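Long-range contact in endoglucanase EG-II (Hypocrea jecorina, PDB 3QR3), which hydrolyses internal beta-1,4-glucosidic bonds of cellulose with a TIM-barrel catalytic domain: residues A[159-171]-A[200-214]. Numbering follows the deposited sequence.
Sequences AATVQEVVTAIRN and ALSQVTNPDGSTTNL
The side-chain amide of Gln163 pairs with both backbone polar atoms of one residue, Thr205, a two-point pairing that imitates a backbone partner. Gln163 OE1 accepts from Thr205 N at 2.9 Å, the donor tilted a little from the carbonyl plane, and Gln163 NE2 gives an almost straight bond (173° at the hydrogen) to Thr205 O, also 2.9 Å long. The second bond lies in the amide plane and in the carbonyl plane of Thr205, and the two bonds together hold the amide's rotation. With CG anti to the backbone N (chi1 175°) and a bend at chi2, the chain folds over to the loop. A water donates to Gln163 OE1 and to Gln203 O, so Gln163 OE1 takes two donors, Thr205 N and the water. With an alanine here, the N-H and carbonyl of Thr205 would probably lose both mates, and the water its anchor on this side chain.

Beneath the amide, apolar side chains close the interface. Val166 CG2 meets Val204 CG1 at 3.9 Å, while its other methyl, CG1, reaches Leu214 CD2 tip to tip (4.0 Å). Toward the start of 159-171, Ala159 CB rests on Ala200 CB at 3.8 Å, and Leu201 CD2 fits beside Val162 CG2. At the other end of that helix Arg170 lays its CB and CG against Pro207 CD, the two side chains crossing at about a right angle. Its guanidinium passes on beside Asn206 and Leu214, and NH1 is bonded to the carbonyls of Ala174 and Gln177.

The contact thus ties one outer helix of the TIM barrel, 155-171, to the connection that runs from helix 197-201 into strand 214-219. Behind it, Val162 and Arg170 lie on strand 179-182, Leu201 touches Phe216 of strand 214-219, and Val165 packs against helix 122-136.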
# COMPACT_ATOMS: atom_id res chain seq x y z
N ALA A 159 -8.83 -8.66 13.50
CA ALA A 159 -9.08 -7.32 14.06
C ALA A 159 -8.39 -7.10 15.41
O ALA A 159 -7.90 -6.01 15.69
CB ALA A 159 -10.59 -7.05 14.19
N ALA A 160 -8.37 -8.14 16.25
CA ALA A 160 -7.66 -8.09 17.52
C ALA A 160 -6.16 -7.90 17.28
O ALA A 160 -5.52 -7.07 17.93
CB ALA A 160 -7.91 -9.36 18.33
N THR A 161 -5.62 -8.66 16.34
CA THR A 161 -4.21 -8.54 15.95
C THR A 161 -3.93 -7.11 15.50
O THR A 161 -2.96 -6.48 15.94
CB THR A 161 -3.86 -9.54 14.82
OG1 THR A 161 -4.03 -10.88 15.31
CG2 THR A 161 -2.41 -9.34 14.31
N VAL A 162 -4.80 -6.60 14.63
CA VAL A 162 -4.64 -5.24 14.14
C VAL A 162 -4.65 -4.24 15.30
O VAL A 162 -3.85 -3.30 15.32
CB VAL A 162 -5.70 -4.87 13.06
CG1 VAL A 162 -5.63 -3.38 12.71
CG2 VAL A 162 -5.49 -5.73 11.79
N GLN A 163 -5.56 -4.43 16.26
CA GLN A 163 -5.61 -3.57 17.44
C GLN A 163 -4.30 -3.60 18.23
O GLN A 163 -3.79 -2.56 18.66
CB GLN A 163 -6.79 -3.97 18.35
CG GLN A 163 -6.85 -3.19 19.67
CD GLN A 163 -7.15 -1.71 19.47
OE1 GLN A 163 -8.30 -1.31 19.31
NE2 GLN A 163 -6.09 -0.89 19.48
N GLU A 164 -3.74 -4.79 18.42
CA GLU A 164 -2.46 -4.91 19.11
C GLU A 164 -1.35 -4.14 18.36
O GLU A 164 -0.48 -3.52 18.96
CB GLU A 164 -2.07 -6.39 19.28
CG GLU A 164 -2.89 -7.17 20.32
CD GLU A 164 -2.16 -8.43 20.79
OE1 GLU A 164 -0.90 -8.44 20.77
OE2 GLU A 164 -2.84 -9.42 21.17
N VAL A 165 -1.38 -4.20 17.04
CA VAL A 165 -0.39 -3.45 16.26
C VAL A 165 -0.56 -1.94 16.43
O VAL A 165 0.40 -1.22 16.72
CB VAL A 165 -0.44 -3.83 14.77
CG1 VAL A 165 0.45 -2.90 13.94
CG2 VAL A 165 0.01 -5.28 14.60
N VAL A 166 -1.79 -1.45 16.27
CA VAL A 166 -2.04 -0.02 16.48
C VAL A 166 -1.56 0.43 17.87
O VAL A 166 -0.92 1.47 18.02
CB VAL A 166 -3.52 0.34 16.29
CG1 VAL A 166 -3.79 1.75 16.84
CG2 VAL A 166 -3.89 0.25 14.81
N THR A 167 -1.84 -0.37 18.89
CA THR A 167 -1.40 -0.03 20.23
C THR A 167 0.12 0.03 20.30
O THR A 167 0.69 0.94 20.91
CB THR A 167 -1.94 -1.02 21.27
OG1 THR A 167 -3.36 -1.09 21.16
CG2 THR A 167 -1.55 -0.59 22.69
N ALA A 168 0.78 -0.93 19.66
CA ALA A 168 2.24 -0.95 19.68
C ALA A 168 2.83 0.27 18.98
O ALA A 168 3.82 0.85 19.44
CB ALA A 168 2.77 -2.23 19.05
N ILE A 169 2.22 0.66 17.87
CA ILE A 169 2.74 1.76 17.08
C ILE A 169 2.64 3.07 17.88
O ILE A 169 3.58 3.85 17.93
CB ILE A 169 1.98 1.90 15.75
CG1 ILE A 169 2.27 0.69 14.85
CG2 ILE A 169 2.33 3.21 15.06
CD1 ILE A 169 1.51 0.70 13.55
N ARG A 170 1.49 3.28 18.51
CA ARG A 170 1.26 4.49 19.30
C ARG A 170 2.15 4.53 20.55
O ARG A 170 2.73 5.58 20.87
CB ARG A 170 -0.22 4.60 19.69
CG ARG A 170 -1.19 4.78 18.51
CD ARG A 170 -0.82 5.95 17.60
NE ARG A 170 -1.87 6.22 16.62
CZ ARG A 170 -1.68 6.83 15.45
NH1 ARG A 170 -0.48 7.23 15.07
NH2 ARG A 170 -2.71 7.01 14.64
N ASN A 171 2.24 3.40 21.25
CA ASN A 171 3.08 3.30 22.44
C ASN A 171 4.57 3.49 22.16
O ASN A 171 5.33 3.84 23.06
CB ASN A 171 2.86 1.95 23.15
CG ASN A 171 1.52 1.88 23.88
OD1 ASN A 171 0.80 2.87 24.00
ND2 ASN A 171 1.19 0.70 24.37
N ALA A 200 -15.73 -5.16 12.13
CA ALA A 200 -14.69 -5.60 13.06
C ALA A 200 -13.60 -4.53 13.22
O ALA A 200 -13.20 -4.21 14.33
CB ALA A 200 -14.08 -6.92 12.60
N LEU A 201 -13.12 -3.99 12.11
CA LEU A 201 -12.03 -3.01 12.16
C LEU A 201 -12.47 -1.66 12.72
O LEU A 201 -11.64 -0.88 13.21
CB LEU A 201 -11.40 -2.84 10.78
CG LEU A 201 -10.67 -4.09 10.29
CD1 LEU A 201 -10.29 -3.95 8.81
CD2 LEU A 201 -9.44 -4.38 11.15
N SER A 202 -13.76 -1.37 12.65
CA SER A 202 -14.29 -0.14 13.23
C SER A 202 -14.09 -0.06 14.74
O SER A 202 -14.19 1.03 15.32
CB SER A 202 -15.78 0.03 12.89
OG SER A 202 -15.95 0.37 11.53
N GLN A 203 -13.82 -1.19 15.38
CA GLN A 203 -13.68 -1.24 16.84
C GLN A 203 -12.25 -0.93 17.29
O GLN A 203 -11.99 -0.79 18.48
CB GLN A 203 -14.10 -2.62 17.37
CG GLN A 203 -15.39 -3.17 16.76
CD GLN A 203 -16.53 -2.16 16.76
OE1 GLN A 203 -16.73 -1.44 17.73
NE2 GLN A 203 -17.28 -2.11 15.66
N VAL A 204 -11.33 -0.83 16.33
CA VAL A 204 -9.93 -0.57 16.64
C VAL A 204 -9.76 0.90 17.00
O VAL A 204 -10.28 1.76 16.33
CB VAL A 204 -9.02 -0.94 15.44
CG1 VAL A 204 -7.57 -0.54 15.69
CG2 VAL A 204 -9.11 -2.43 15.16
N THR A 205 -9.03 1.18 18.08
CA THR A 205 -8.84 2.55 18.51
C THR A 205 -7.41 2.82 18.93
O THR A 205 -6.67 1.90 19.24
CB THR A 205 -9.72 2.90 19.75
OG1 THR A 205 -9.34 2.07 20.87
CG2 THR A 205 -11.21 2.73 19.45
N ASN A 206 -7.05 4.10 18.97
CA ASN A 206 -5.82 4.55 19.62
C ASN A 206 -5.97 4.35 21.12
O ASN A 206 -7.08 4.21 21.62
CB ASN A 206 -5.61 6.04 19.33
CG ASN A 206 -5.51 6.35 17.85
OD1 ASN A 206 -6.30 7.13 17.30
ND2 ASN A 206 -4.53 5.75 17.19
N PRO A 207 -4.84 4.36 21.85
CA PRO A 207 -4.87 4.23 23.32
C PRO A 207 -5.86 5.18 23.99
O PRO A 207 -6.48 4.80 24.99
CB PRO A 207 -3.44 4.59 23.72
CG PRO A 207 -2.61 4.10 22.54
CD PRO A 207 -3.47 4.35 21.32
N ASP A 208 -6.01 6.40 23.46
CA ASP A 208 -6.92 7.37 24.07
C ASP A 208 -8.39 7.11 23.75
O ASP A 208 -9.26 7.89 24.12
CB ASP A 208 -6.53 8.82 23.69
CG ASP A 208 -6.77 9.14 22.22
OD1 ASP A 208 -7.28 8.27 21.47
OD2 ASP A 208 -6.46 10.28 21.80
N GLY A 209 -8.67 6.01 23.06
CA GLY A 209 -10.04 5.66 22.70
C GLY A 209 -10.57 6.25 21.40
O GLY A 209 -11.67 5.90 20.96
N SER A 210 -9.81 7.16 20.79
CA SER A 210 -10.22 7.77 19.51
C SER A 210 -9.93 6.84 18.33
O SER A 210 -9.24 5.84 18.47
CB SER A 210 -9.50 9.11 19.30
OG SER A 210 -8.10 8.92 19.11
N THR A 211 -10.48 7.18 17.16
CA THR A 211 -10.13 6.48 15.92
C THR A 211 -9.35 7.41 15.00
O THR A 211 -9.17 7.14 13.81
CB THR A 211 -11.36 5.94 15.17
OG1 THR A 211 -12.23 7.02 14.82
CG2 THR A 211 -12.12 4.92 16.02
N THR A 212 -8.87 8.50 15.58
CA THR A 212 -8.13 9.51 14.84
C THR A 212 -6.96 8.92 14.04
O THR A 212 -6.12 8.18 14.58
CB THR A 212 -7.61 10.62 15.78
OG1 THR A 212 -8.70 11.08 16.60
CG2 THR A 212 -7.04 11.80 14.98
N ASN A 213 -6.92 9.24 12.76
CA ASN A 213 -5.83 8.84 11.86
C ASN A 213 -5.73 7.34 11.61
O ASN A 213 -4.69 6.83 11.17
CB ASN A 213 -4.50 9.42 12.35
CG ASN A 213 -4.42 10.92 12.10
OD1 ASN A 213 -5.08 11.46 11.21
ND2 ASN A 213 -3.61 11.61 12.90
N LEU A 214 -6.82 6.63 11.86
CA LEU A 214 -6.89 5.21 11.58
C LEU A 214 -7.77 5.09 10.36
O LEU A 214 -8.97 5.34 10.43
CB LEU A 214 -7.48 4.44 12.77
CG LEU A 214 -6.74 4.56 14.11
CD1 LEU A 214 -7.39 3.69 15.19
CD2 LEU A 214 -5.25 4.20 13.97
O HOH W 1 -10.55 -2.98 19.59